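Local coordinates for ADP-ribosylating toxin CARDS (Mycoplasma pneumoniae, PDB 4TLV), which transfers the ADP-ribosyl group from NAD(+) to multiple target proteins, disrupts the respiratory epithelium and causes vacuolation of mammalian cells, at residues Phe63-Arg68 and Cys249-Ile254; Val220-Ser225 and Phe431-Ala436; Ala154-Pro159 and Val169-Arg174; His164-Val169 and Ser268-Glu273. All blocks are in the same frame, centred on the assembly; numbering follows the deposited sequence.

The four contact centres lie about 14 to 23 Å from the chain centre and cluster where the mART domain meets the 208-258 region, D2 and the segment leading into D2. Interaction 1 is the most buried, joining that domain to the region 208-258 through van der Waals packing, partly apolar, without direct hydrogen bonds. Interaction 2 carries the turn 220-225 onto a D2 loop with one backbone bond and a Glu-Thr-Arg cluster. Interaction 3 is true sheet pairing within a hairpin and shares Val169 with interaction 4. The latter sets a hairpin loop against the KELED motif, partly at the surface, by carboxylate-to-aliphatic packing and one water. Ser221, Glu222, Glu252 and Glu271 tie interactions 1, 2 and 4 together.

Interaction 1: Phe63-Arg68 and Cys249-Ile254; sequences FGSWLR and CIAEKI. With SO4 (sulfate ion), chain H.
From Phe63 to Trp66 and from Ile250 to Glu252 the two segments run within 24° of each other, with Ser65 CA 5.4 Å from Ala251 CA, yet no hydrogen bond passes between them. Packing does the joining. The Phe63 ring is carried back to the other segment by its torsion (CG anti to the backbone N, chi1 -163°), so that Ile250 CD1 meets the ring at its edge, near its plane; the 3.3 Å from Phe63 CE1 to Ile250 CD1 is a tight fit. Ser65 OG touches Ala251 CA at 3.5 Å, while its hydrogen bond goes to Phe62 O. Glu252, extended beyond CG, brings CG to 3.8 Å from Trp66 O and OE2 to 3.9 Å from Trp66 CB. That same OE2 is hydrogen-bonded to Ser221 OG, which also accepts a hydrogen bond from Trp66 N, so one serine positions both partners. Beyond the contact, Lys253 NZ hydrogen-bonds O1 of a sulfate at 2.6 Å, an ion probably from the crystallisation liquor, and also pairs with Asp255; Cys249 forms a disulfide with Cys232. Glu252 OE2 also lies close to Glu271 OE2. Two carboxylate oxygens this close would be hard to keep if both groups were charged, which is consistent with a raised pKa, and probably a proton, on one of them within this largely buried interface.

Interaction 2: Val220-Ser225 and Phe431-Ala436; sequences VSEGTS and FVTMRA
Glu222 and Thr433 meet with their side chains at about a right angle, the carboxylate OE1 lying 2.6 Å from Thr433 OG1. The threonine hydroxyl is turned between its own backbone N and carbonyl carbon (chi1 66°), which brings it up to the acid; Gln430 O is a second acceptor within its reach. Arg435 also crosses Glu222 at about a right angle, but here aliphatic parts touch: CB of Glu222 packs on CB of Arg435 at 3.7 Å. The charged ends do not pair directly. Their planes are 67° apart and Glu222 OE2 is 4.6 Å from Arg435 NE, with a water filling the gap. This water lies at the guanidinium edge, in its plane, accepting from Arg435 NE at 2.7 Å, and is 2.8 Å from Glu222 OE2. The guanidinium is further held by Glu273 O through NH2. Where the side chains give way to backbone, Ala436 N donates to Glu222 O over 3.0 Å in a nearly straight bond (168° at the hydrogen). Ala436 CB then presses against the peptide of Gly223, 3.6 Å from Gly223 O. The backbone N atoms of Glu222 and Gly223 are taken by Glu271 OE1 and Ser268 OG. Both residues have positive phi, and Thr224 N closes back on Ser221 O: a type I' beta turn, which links strands 214-219 and 225-226 as a tight hairpin and docks the inferred NAD(+)-binding region onto D2.

Interaction 3: Ala154-Pro159 and Val169-Arg174; sequences AVPVEP and VVETTR
The antiparallel hairpin of strands 146-156 and 168-181 is joined here near the end where its connecting loop begins, and Val155 and Thr172 form a hydrogen-bonded pair. Val155 N donates to Thr172 O at 2.9 Å, and Thr172 N returns a straighter bond to Val155 O (172° at the hydrogen). Val157 N reaches Val170 O at 2.9 Å, so backbone pairing runs on past the end of strand 146-156. The short strands 154-156 and 171-174 lie at 139° between their N-to-C directions, an antiparallel pair with marked twist. In the five-stranded mART sheet these are neighbouring strands, flanked by 76-84 and 67-68. Pro156 has no N-H to give, and the Glu171 carboxylate, bent round at chi2 (-82°), lies side by side with its ring, OE2 being 3.7 Å from Pro156 CB. Val157 CG2 packs between Val170 CG1 at 3.8 Å and Thr172 CG2 at 4.0 Å. Val155 CG2 meets the methylene Arg174 CD at 4.1 Å, the arginine crossing the valine at about a right angle while its NH2 is held by Asp153. Where the strands part, a water donates to both Val157 O and Val170 O.

Interaction 4: His164-Val169 and Ser268-Glu273; sequences HPAGRV and SVKELE
Glu273 OE2, lying 3.5 Å from Pro165 CB, is gripped from two sources: a water donates to it at 3.0 Å, and His163 NE2 forms a hydrogen bond. The same water accepts from Ala166 N over a long 3.3 Å, so it bridges the segments, which share no direct hydrogen bond. Glu273 crosses Pro165 at about a right angle and sets its carboxylate oxygen against the ring carbons. Pro165 CB is also 3.6 Å from Glu271 O, so it touches two residues of segment 268-273. Both belong to the KELED motif, involved in host ER trafficking, which spans residues 270-274. Its first part continues a 3-10 turn, Glu271 N bonding to Ser268 O, while the loop opposite is a pair of overlapping turns in which Gly167 N reaches His164 O and Arg168 N reaches Pro165 O. Of the motif residues in this contact, Glu271 is the buried one: its CG stands beside the carbonyl oxygen of Pro165 and its OE2 lies 3.3 Å from Arg168 CG. The acid therefore meets the arginine's aliphatic stem; the charged ends stay 4.7 Å apart (Glu271 OE2 to Arg168 NE) with their planes turned by 60°. Arg168 bends at chi2 (-89°), sending NH1 to Trp66 O, while Glu271 OE1 takes Glu222 N. Nearer the solvent, Ala166 CB rests on the straight Lys270 chain, 4.1 Å from Lys270 CG, and touches Glu271 CG too. Gln430 of D2 bonds to Glu271 O and Glu273 N.

Interaction 1: Phe63-Arg68 and Cys249-Ile254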
loop_
_atom_site.group_PDB
_atom_site.type_symbol
_atom_site.label_atom_id
_atom_site.label_comp_id
_atom_site.label_asym_id
_atom_site.label_seq_id
_atom_site.Cartn_x
_atom_site.Cartn_y
_atom_site.Cartn_z
ATOM N N PHE A 63 -9.315 -9.165 10.025
ATOM C CA PHE A 63 -10.391 -10.096 10.329
ATOM C C PHE A 63 -10.068 -11.520 9.839
ATOM O O PHE A 63 -10.709 -12.490 10.257
ATOM C CB PHE A 63 -11.702 -9.557 9.721
ATOM C CG PHE A 63 -12.942 -10.195 10.277
ATOM C CD1 PHE A 63 -13.293 -10.017 11.602
ATOM C CD2 PHE A 63 -13.772 -10.945 9.462
ATOM C CE1 PHE A 63 -14.449 -10.590 12.112
ATOM C CE2 PHE A 63 -14.922 -11.522 9.965
ATOM C CZ PHE A 63 -15.259 -11.342 11.295
ATOM N N GLY A 64 -9.066 -11.646 8.970
ATOM C CA GLY A 64 -8.576 -12.947 8.543
ATOM C C GLY A 64 -7.449 -13.542 9.386
ATOM O O GLY A 64 -6.746 -14.446 8.919
ATOM N N SER A 65 -7.245 -13.036 10.608
ATOM C CA SER A 65 -6.219 -13.590 11.501
ATOM C C SER A 65 -6.436 -15.086 11.708
ATOM O O SER A 65 -7.576 -15.532 11.834
ATOM C CB SER A 65 -6.282 -12.929 12.875
ATOM O OG SER A 65 -5.890 -11.573 12.808
ATOM N N TRP A 66 -5.347 -15.843 11.786
ATOM C CA TRP A 66 -5.437 -17.294 11.844
ATOM C C TRP A 66 -5.738 -17.778 13.263
ATOM O O TRP A 66 -5.379 -17.129 14.239
ATOM C CB TRP A 66 -4.139 -17.926 11.350
ATOM C CG TRP A 66 -3.801 -17.640 9.909
ATOM C CD1 TRP A 66 -4.504 -16.866 9.013
ATOM C CD2 TRP A 66 -2.667 -18.142 9.207
ATOM N NE1 TRP A 66 -3.862 -16.874 7.793
ATOM C CE2 TRP A 66 -2.735 -17.641 7.890
ATOM C CE3 TRP A 66 -1.592 -18.966 9.570
ATOM C CZ2 TRP A 66 -1.761 -17.941 6.932
ATOM C CZ3 TRP A 66 -0.631 -19.262 8.619
ATOM C CH2 TRP A 66 -0.726 -18.747 7.313
ATOM N N LEU A 67 -6.399 -18.925 13.375
ATOM C CA LEU A 67 -6.847 -19.399 14.685
ATOM C C LEU A 67 -5.864 -20.377 15.294
ATOM O O LEU A 67 -5.128 -21.036 14.579
ATOM C CB LEU A 67 -8.206 -20.103 14.578
ATOM C CG LEU A 67 -9.359 -19.362 13.913
ATOM C CD1 LEU A 67 -10.642 -20.149 14.123
ATOM C CD2 LEU A 67 -9.507 -17.969 14.473
ATOM N N ARG A 68 -5.886 -20.492 16.617
ATOM C CA ARG A 68 -5.220 -21.599 17.301
ATOM C C ARG A 68 -5.953 -22.902 16.981
ATOM O O ARG A 68 -7.102 -22.881 16.543
ATOM C CB ARG A 68 -5.224 -21.378 18.813
ATOM C CG ARG A 68 -4.430 -20.173 19.271
ATOM C CD ARG A 68 -4.514 -20.012 20.786
ATOM N NE ARG A 68 -3.666 -18.921 21.264
ATOM C CZ ARG A 68 -2.358 -19.030 21.493
ATOM N NH1 ARG A 68 -1.742 -20.188 21.286
ATOM N NH2 ARG A 68 -1.665 -17.979 21.926
ATOM N N CYS A 249 -10.518 -8.439 20.883
ATOM C CA CYS A 249 -9.714 -8.117 19.704
ATOM C C CYS A 249 -9.604 -9.318 18.779
ATOM O O CYS A 249 -9.514 -10.469 19.229
ATOM C CB CYS A 249 -8.311 -7.654 20.102
ATOM S SG CYS A 249 -8.266 -6.063 20.996
ATOM N N ILE A 250 -9.592 -9.053 17.481
ATOM C CA ILE A 250 -9.395 -10.109 16.505
ATOM C C ILE A 250 -7.946 -10.103 16.001
ATOM O O ILE A 250 -7.576 -9.297 15.149
ATOM C CB ILE A 250 -10.410 -9.983 15.368
ATOM C CG1 ILE A 250 -11.823 -10.189 15.937
ATOM C CG2 ILE A 250 -10.119 -11.013 14.264
ATOM C CD1 ILE A 250 -12.907 -10.007 14.934
ATOM N N ALA A 251 -7.139 -11.012 16.545
ATOM C CA ALA A 251 -5.700 -11.058 16.287
ATOM C C ALA A 251 -5.144 -12.312 16.955
ATOM O O ALA A 251 -5.789 -12.855 17.862
ATOM C CB ALA A 251 -5.025 -9.823 16.861
ATOM N N GLU A 252 -3.965 -12.765 16.522
ATOM C CA GLU A 252 -3.309 -13.891 17.187
ATOM C C GLU A 252 -2.897 -13.465 18.584
ATOM O O GLU A 252 -2.939 -14.267 19.528
ATOM C CB GLU A 252 -2.076 -14.376 16.413
ATOM C CG GLU A 252 -2.360 -14.892 14.999
ATOM C CD GLU A 252 -1.203 -15.738 14.444
ATOM O OE1 GLU A 252 -0.222 -16.003 15.186
ATOM O OE2 GLU A 252 -1.285 -16.154 13.271
ATOM N N LYS A 253 -2.518 -12.194 18.721
ATOM C CA LYS A 253 -1.917 -11.724 19.956
ATOM C C LYS A 253 -1.701 -10.223 19.892
ATOM O O LYS A 253 -1.610 -9.663 18.806
ATOM C CB LYS A 253 -0.570 -12.433 20.108
ATOM C CG LYS A 253 0.231 -12.094 21.331
ATOM C CD LYS A 253 1.650 -12.645 21.150
ATOM C CE LYS A 253 2.553 -12.236 22.294
ATOM N NZ LYS A 253 3.989 -12.371 21.917
ATOM N N ILE A 254 -1.626 -9.570 21.050
ATOM C CA ILE A 254 -1.261 -8.153 21.112
ATOM C C ILE A 254 0.082 -8.012 21.820
ATOM O O ILE A 254 0.306 -8.606 22.871
ATOM C CB ILE A 254 -2.348 -7.262 21.786
ATOM C CG1 ILE A 254 -3.488 -6.949 20.814
ATOM C CG2 ILE A 254 -1.760 -5.911 22.191
ATOM C CD1 ILE A 254 -4.359 -8.096 20.464
HETATM S S SO4 H . 5.163 -15.380 20.784
HETATM O O1 SO4 H . 3.833 -14.837 21.035
HETATM O O2 SO4 H . 6.080 -14.289 20.460
HETATM O O3 SO4 H . 5.084 -16.346 19.689
HETATM O O4 SO4 H . 5.643 -16.056 21.988
#

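Interaction 2: Val220-Ser225 and Phe431-Ala436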
loop_
_atom_site.group_PDB
_atom_site.type_symbol
_atom_site.label_atom_id
_atom_site.label_comp_id
_atom_site.label_asym_id
_atom_site.label_seq_id
_atom_site.Cartn_x
_atom_site.Cartn_y
_atom_site.Cartn_z
ATOM N N VAL A 220 -1.608 -10.073 13.277
ATOM C CA VAL A 220 -2.736 -10.633 12.527
ATOM C C VAL A 220 -2.328 -11.697 11.502
ATOM O O VAL A 220 -2.986 -11.861 10.471
ATOM C CB VAL A 220 -3.628 -9.529 11.893
ATOM C CG1 VAL A 220 -4.342 -8.742 12.990
ATOM C CG2 VAL A 220 -2.791 -8.596 10.974
ATOM N N SER A 221 -1.238 -12.399 11.819
ATOM C CA SER A 221 -0.750 -13.579 11.097
ATOM C C SER A 221 0.197 -13.244 9.957
ATOM O O SER A 221 0.157 -12.149 9.399
ATOM C CB SER A 221 -1.887 -14.470 10.582
ATOM O OG SER A 221 -2.820 -14.759 11.609
ATOM N N GLU A 222 1.062 -14.204 9.651
ATOM C CA GLU A 222 2.031 -14.084 8.574
ATOM C C GLU A 222 2.889 -12.829 8.685
ATOM O O GLU A 222 3.259 -12.221 7.682
ATOM C CB GLU A 222 1.339 -14.163 7.221
ATOM C CG GLU A 222 0.854 -15.569 6.941
ATOM C CD GLU A 222 0.129 -15.673 5.625
ATOM O OE1 GLU A 222 -0.875 -14.948 5.441
ATOM O OE2 GLU A 222 0.578 -16.479 4.791
ATOM N N GLY A 223 3.217 -12.473 9.919
ATOM C CA GLY A 223 4.142 -11.376 10.168
ATOM C C GLY A 223 3.492 -10.005 10.136
ATOM O O GLY A 223 4.166 -8.987 10.335
ATOM N N THR A 224 2.192 -9.975 9.888
ATOM C CA THR A 224 1.480 -8.721 9.641
ATOM C C THR A 224 1.112 -8.011 10.941
ATOM O O THR A 224 0.619 -8.643 11.864
ATOM C CB THR A 224 0.204 -8.990 8.802
ATOM O OG1 THR A 224 0.589 -9.650 7.597
ATOM C CG2 THR A 224 -0.528 -7.701 8.454
ATOM N N SER A 225 1.387 -6.707 11.007
ATOM C CA SER A 225 1.008 -5.873 12.146
ATOM C C SER A 225 -0.281 -5.125 11.835
ATOM O O SER A 225 -0.466 -4.668 10.711
ATOM C CB SER A 225 2.099 -4.821 12.416
ATOM O OG SER A 225 3.377 -5.409 12.505
ATOM N N PHE A 431 -1.058 -19.441 0.505
ATOM C CA PHE A 431 -0.923 -18.580 -0.661
ATOM C C PHE A 431 -2.108 -17.630 -0.818
ATOM O O PHE A 431 -1.938 -16.459 -1.168
ATOM C CB PHE A 431 -0.715 -19.349 -1.974
ATOM C CG PHE A 431 -0.535 -18.431 -3.140
ATOM C CD1 PHE A 431 0.618 -17.684 -3.258
ATOM C CD2 PHE A 431 -1.542 -18.252 -4.075
ATOM C CE1 PHE A 431 0.780 -16.792 -4.321
ATOM C CE2 PHE A 431 -1.372 -17.380 -5.129
ATOM C CZ PHE A 431 -0.208 -16.646 -5.241
ATOM N N VAL A 432 -3.317 -18.119 -0.547
ATOM C CA VAL A 432 -4.508 -17.310 -0.768
ATOM C C VAL A 432 -4.874 -16.427 0.431
ATOM O O VAL A 432 -6.046 -16.096 0.645
ATOM C CB VAL A 432 -5.704 -18.173 -1.233
ATOM C CG1 VAL A 432 -5.347 -18.862 -2.562
ATOM C CG2 VAL A 432 -6.076 -19.196 -0.169
ATOM N N THR A 433 -3.848 -16.025 1.184
ATOM C CA THR A 433 -3.971 -15.067 2.268
ATOM C C THR A 433 -2.875 -14.011 2.087
ATOM O O THR A 433 -1.894 -14.253 1.417
ATOM C CB THR A 433 -3.792 -15.738 3.644
ATOM O OG1 THR A 433 -2.458 -16.224 3.767
ATOM C CG2 THR A 433 -4.774 -16.922 3.795
ATOM N N MET A 434 -3.041 -12.846 2.695
ATOM C CA MET A 434 -2.110 -11.749 2.467
ATOM C C MET A 434 -1.066 -11.657 3.578
ATOM O O MET A 434 -1.385 -11.316 4.712
ATOM C CB MET A 434 -2.891 -10.429 2.318
ATOM C CG MET A 434 -3.652 -10.324 1.013
ATOM S SD MET A 434 -4.813 -8.953 1.027
ATOM C CE MET A 434 -6.249 -9.749 1.665
ATOM N N ARG A 435 0.186 -11.952 3.236
ATOM C CA ARG A 435 1.270 -11.986 4.212
ATOM C C ARG A 435 1.916 -10.604 4.288
ATOM O O ARG A 435 1.693 -9.756 3.421
ATOM C CB ARG A 435 2.330 -13.017 3.809
ATOM C CG ARG A 435 3.173 -12.626 2.580
ATOM C CD ARG A 435 4.492 -13.471 2.474
ATOM N NE ARG A 435 4.194 -14.906 2.369
ATOM C CZ ARG A 435 5.103 -15.867 2.209
ATOM N NH1 ARG A 435 6.385 -15.558 2.107
ATOM N NH2 ARG A 435 4.713 -17.144 2.122
ATOM N N ALA A 436 2.710 -10.379 5.329
ATOM C CA ALA A 436 3.426 -9.117 5.466
ATOM C C ALA A 436 4.333 -8.878 4.251
ATOM O O ALA A 436 4.871 -9.813 3.667
ATOM C CB ALA A 436 4.235 -9.092 6.784
HETATM O O HOH W 1 1.858 -16.249 2.364
#

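Interaction 3: Ala154-Pro159 and Val169-Arg174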
loop_
_atom_site.group_PDB
_atom_site.type_symbol
_atom_site.label_atom_id
_atom_site.label_comp_id
_atom_site.label_asym_id
_atom_site.label_seq_id
_atom_site.Cartn_x
_atom_site.Cartn_y
_atom_site.Cartn_z
ATOM N N ALA A 154 -15.162 -15.050 8.622
ATOM C CA ALA A 154 -13.847 -15.619 8.414
ATOM C C ALA A 154 -14.033 -17.126 8.447
ATOM O O ALA A 154 -14.660 -17.641 9.368
ATOM C CB ALA A 154 -12.906 -15.180 9.515
ATOM N N VAL A 155 -13.493 -17.821 7.453
ATOM C CA VAL A 155 -13.587 -19.277 7.386
ATOM C C VAL A 155 -12.237 -19.914 7.050
ATOM O O VAL A 155 -11.422 -19.333 6.327
ATOM C CB VAL A 155 -14.630 -19.700 6.338
ATOM C CG1 VAL A 155 -16.007 -19.215 6.750
ATOM C CG2 VAL A 155 -14.259 -19.139 4.978
ATOM N N PRO A 156 -11.992 -21.129 7.567
ATOM C CA PRO A 156 -10.718 -21.790 7.260
ATOM C C PRO A 156 -10.617 -22.179 5.782
ATOM O O PRO A 156 -11.614 -22.559 5.168
ATOM C CB PRO A 156 -10.739 -23.059 8.129
ATOM C CG PRO A 156 -12.178 -23.260 8.531
ATOM C CD PRO A 156 -12.860 -21.916 8.467
ATOM N N VAL A 157 -9.408 -22.117 5.242
ATOM C CA VAL A 157 -9.119 -22.610 3.900
ATOM C C VAL A 157 -8.976 -24.145 3.903
ATOM O O VAL A 157 -8.261 -24.701 4.727
ATOM C CB VAL A 157 -7.830 -21.966 3.365
ATOM C CG1 VAL A 157 -7.467 -22.521 1.976
ATOM C CG2 VAL A 157 -7.995 -20.425 3.311
ATOM N N GLU A 158 -9.645 -24.821 2.972
ATOM C CA GLU A 158 -9.578 -26.288 2.892
ATOM C C GLU A 158 -9.715 -26.993 4.257
ATOM O O GLU A 158 -8.843 -27.765 4.642
ATOM C CB GLU A 158 -8.260 -26.743 2.231
ATOM C CG GLU A 158 -8.340 -28.166 1.650
ATOM C CD GLU A 158 -6.994 -28.838 1.433
ATOM O OE1 GLU A 158 -5.954 -28.313 1.894
ATOM O OE2 GLU A 158 -6.984 -29.921 0.807
ATOM N N PRO A 159 -10.809 -26.743 4.989
ATOM C CA PRO A 159 -10.905 -27.292 6.352
ATOM C C PRO A 159 -10.845 -28.823 6.399
ATOM O O PRO A 159 -11.286 -29.500 5.469
ATOM C CB PRO A 159 -12.284 -26.814 6.819
ATOM C CG PRO A 159 -13.053 -26.634 5.576
ATOM C CD PRO A 159 -12.053 -26.077 4.584
ATOM N N VAL A 169 -4.293 -22.082 12.193
ATOM C CA VAL A 169 -5.197 -22.529 11.139
ATOM C C VAL A 169 -5.444 -21.421 10.122
ATOM O O VAL A 169 -5.920 -20.353 10.485
ATOM C CB VAL A 169 -6.552 -22.932 11.723
ATOM C CG1 VAL A 169 -7.487 -23.376 10.612
ATOM C CG2 VAL A 169 -6.365 -24.031 12.771
ATOM N N VAL A 170 -5.111 -21.688 8.860
ATOM C CA VAL A 170 -5.222 -20.699 7.795
ATOM C C VAL A 170 -6.672 -20.316 7.542
ATOM O O VAL A 170 -7.505 -21.168 7.235
ATOM C CB VAL A 170 -4.607 -21.232 6.476
ATOM C CG1 VAL A 170 -4.749 -20.206 5.358
ATOM C CG2 VAL A 170 -3.131 -21.616 6.669
ATOM N N GLU A 171 -6.955 -19.021 7.660
ATOM C CA GLU A 171 -8.286 -18.490 7.464
ATOM C C GLU A 171 -8.311 -17.520 6.296
ATOM O O GLU A 171 -7.298 -16.898 5.965
ATOM C CB GLU A 171 -8.740 -17.715 8.707
ATOM C CG GLU A 171 -8.747 -18.518 9.978
ATOM C CD GLU A 171 -9.999 -19.360 10.132
ATOM O OE1 GLU A 171 -11.102 -18.877 9.800
ATOM O OE2 GLU A 171 -9.867 -20.505 10.604
ATOM N N THR A 172 -9.485 -17.360 5.706
ATOM C CA THR A 172 -9.708 -16.269 4.771
ATOM C C THR A 172 -11.028 -15.601 5.152
ATOM O O THR A 172 -11.687 -16.017 6.109
ATOM C CB THR A 172 -9.650 -16.749 3.296
ATOM O OG1 THR A 172 -9.616 -15.612 2.426
ATOM C CG2 THR A 172 -10.836 -17.638 2.940
ATOM N N THR A 173 -11.400 -14.545 4.449
ATOM C CA THR A 173 -12.624 -13.829 4.769
ATOM C C THR A 173 -13.549 -13.887 3.577
ATOM O O THR A 173 -13.117 -14.130 2.451
ATOM C CB THR A 173 -12.340 -12.363 5.130
ATOM O OG1 THR A 173 -11.622 -11.750 4.054
ATOM C CG2 THR A 173 -11.481 -12.290 6.392
ATOM N N ARG A 174 -14.833 -13.685 3.833
ATOM C CA ARG A 174 -15.813 -13.631 2.762
ATOM C C ARG A 174 -16.731 -12.436 2.972
ATOM O O ARG A 174 -17.154 -12.154 4.098
ATOM C CB ARG A 174 -16.635 -14.924 2.726
ATOM C CG ARG A 174 -15.813 -16.167 2.418
ATOM C CD ARG A 174 -16.727 -17.365 2.245
ATOM N NE ARG A 174 -17.661 -17.456 3.359
ATOM C CZ ARG A 174 -18.706 -18.276 3.391
ATOM N NH1 ARG A 174 -18.944 -19.084 2.365
ATOM N NH2 ARG A 174 -19.508 -18.291 4.449
HETATM O O HOH W 2 -7.308 -24.052 7.058
#

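Interaction 4: His164-Val169 and Ser268-Glu273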
loop_
_atom_site.group_PDB
_atom_site.type_symbol
_atom_site.label_atom_id
_atom_site.label_comp_id
_atom_site.label_asym_id
_atom_site.label_seq_id
_atom_site.Cartn_x
_atom_site.Cartn_y
_atom_site.Cartn_z
ATOM N N HIS A 164 -1.577 -26.939 9.391
ATOM C CA HIS A 164 -1.625 -25.699 10.169
ATOM C C HIS A 164 -0.218 -25.133 10.354
ATOM O O HIS A 164 0.544 -25.636 11.167
ATOM C CB HIS A 164 -2.240 -25.983 11.535
ATOM C CG HIS A 164 -3.592 -26.616 11.464
ATOM N ND1 HIS A 164 -4.106 -27.388 12.485
ATOM C CD2 HIS A 164 -4.533 -26.602 10.492
ATOM C CE1 HIS A 164 -5.312 -27.812 12.150
ATOM N NE2 HIS A 164 -5.595 -27.354 10.944
ATOM N N PRO A 165 0.145 -24.095 9.584
ATOM C CA PRO A 165 1.529 -23.615 9.666
ATOM C C PRO A 165 1.859 -23.101 11.075
ATOM O O PRO A 165 1.132 -22.264 11.618
ATOM C CB PRO A 165 1.576 -22.481 8.618
ATOM C CG PRO A 165 0.391 -22.785 7.678
ATOM C CD PRO A 165 -0.657 -23.337 8.607
ATOM N N ALA A 166 2.946 -23.608 11.652
ATOM C CA ALA A 166 3.327 -23.283 13.025
ATOM C C ALA A 166 2.176 -23.451 14.011
ATOM O O ALA A 166 2.088 -22.729 15.001
ATOM C CB ALA A 166 3.906 -21.858 13.099
ATOM N N GLY A 167 1.270 -24.384 13.730
ATOM C CA GLY A 167 0.179 -24.665 14.649
ATOM C C GLY A 167 -0.997 -23.703 14.590
ATOM O O GLY A 167 -1.848 -23.704 15.488
ATOM N N ARG A 168 -1.049 -22.869 13.552
ATOM C CA ARG A 168 -2.169 -21.943 13.367
ATOM C C ARG A 168 -2.993 -22.351 12.151
ATOM O O ARG A 168 -2.456 -22.893 11.192
ATOM C CB ARG A 168 -1.678 -20.499 13.215
ATOM C CG ARG A 168 -1.234 -19.869 14.536
ATOM C CD ARG A 168 -2.390 -19.201 15.222
ATOM N NE ARG A 168 -2.010 -18.592 16.490
ATOM C CZ ARG A 168 -2.806 -17.824 17.220
ATOM N NH1 ARG A 168 -4.037 -17.533 16.800
ATOM N NH2 ARG A 168 -2.362 -17.332 18.370
ATOM N N VAL A 169 -4.293 -22.082 12.193
ATOM C CA VAL A 169 -5.197 -22.529 11.139
ATOM C C VAL A 169 -5.444 -21.421 10.122
ATOM O O VAL A 169 -5.920 -20.353 10.485
ATOM C CB VAL A 169 -6.552 -22.932 11.723
ATOM C CG1 VAL A 169 -7.487 -23.376 10.612
ATOM C CG2 VAL A 169 -6.365 -24.031 12.771
ATOM N N SER A 268 4.314 -14.033 14.174
ATOM C CA SER A 268 3.644 -14.937 13.239
ATOM C C SER A 268 4.365 -15.033 11.906
ATOM O O SER A 268 3.979 -15.829 11.037
ATOM C CB SER A 268 2.182 -14.500 13.013
ATOM O OG SER A 268 2.150 -13.174 12.485
ATOM N N VAL A 269 5.412 -14.228 11.732
ATOM C CA VAL A 269 6.232 -14.324 10.539
ATOM C C VAL A 269 6.802 -15.756 10.416
ATOM O O VAL A 269 7.138 -16.210 9.321
ATOM C CB VAL A 269 7.357 -13.233 10.526
ATOM C CG1 VAL A 269 8.494 -13.624 11.441
ATOM C CG2 VAL A 269 7.887 -12.969 9.115
ATOM N N LYS A 270 6.857 -16.489 11.525
ATOM C CA LYS A 270 7.348 -17.871 11.479
ATOM C C LYS A 270 6.396 -18.821 10.737
ATOM O O LYS A 270 6.754 -19.946 10.438
ATOM C CB LYS A 270 7.598 -18.406 12.878
ATOM C CG LYS A 270 6.359 -18.646 13.690
ATOM C CD LYS A 270 6.720 -19.289 15.023
ATOM C CE LYS A 270 5.507 -19.364 15.928
ATOM N NZ LYS A 270 5.907 -19.976 17.241
ATOM N N GLU A 271 5.178 -18.361 10.463
ATOM C CA GLU A 271 4.218 -19.140 9.690
ATOM C C GLU A 271 4.564 -19.237 8.203
ATOM O O GLU A 271 3.978 -20.064 7.492
ATOM C CB GLU A 271 2.803 -18.531 9.829
ATOM C CG GLU A 271 2.235 -18.602 11.240
ATOM C CD GLU A 271 1.067 -17.658 11.499
ATOM O OE1 GLU A 271 0.790 -16.774 10.663
ATOM O OE2 GLU A 271 0.415 -17.800 12.563
ATOM N N LEU A 272 5.453 -18.373 7.703
ATOM C CA LEU A 272 5.625 -18.262 6.246
ATOM C C LEU A 272 6.274 -19.502 5.653
ATOM O O LEU A 272 7.218 -20.029 6.223
ATOM C CB LEU A 272 6.460 -17.026 5.867
ATOM C CG LEU A 272 5.908 -15.680 6.367
ATOM C CD1 LEU A 272 6.768 -14.542 5.854
ATOM C CD2 LEU A 272 4.464 -15.497 5.934
ATOM N N GLU A 273 5.763 -19.944 4.506
ATOM C CA GLU A 273 6.318 -21.073 3.765
ATOM C C GLU A 273 6.396 -20.682 2.306
ATOM O O GLU A 273 5.613 -19.858 1.843
ATOM C CB GLU A 273 5.403 -22.309 3.868
ATOM C CG GLU A 273 5.149 -22.793 5.280
ATOM C CD GLU A 273 3.878 -23.646 5.409
ATOM O OE1 GLU A 273 3.036 -23.684 4.462
ATOM O OE2 GLU A 273 3.718 -24.262 6.479
HETATM O O HOH W 3 4.832 -24.715 9.217
#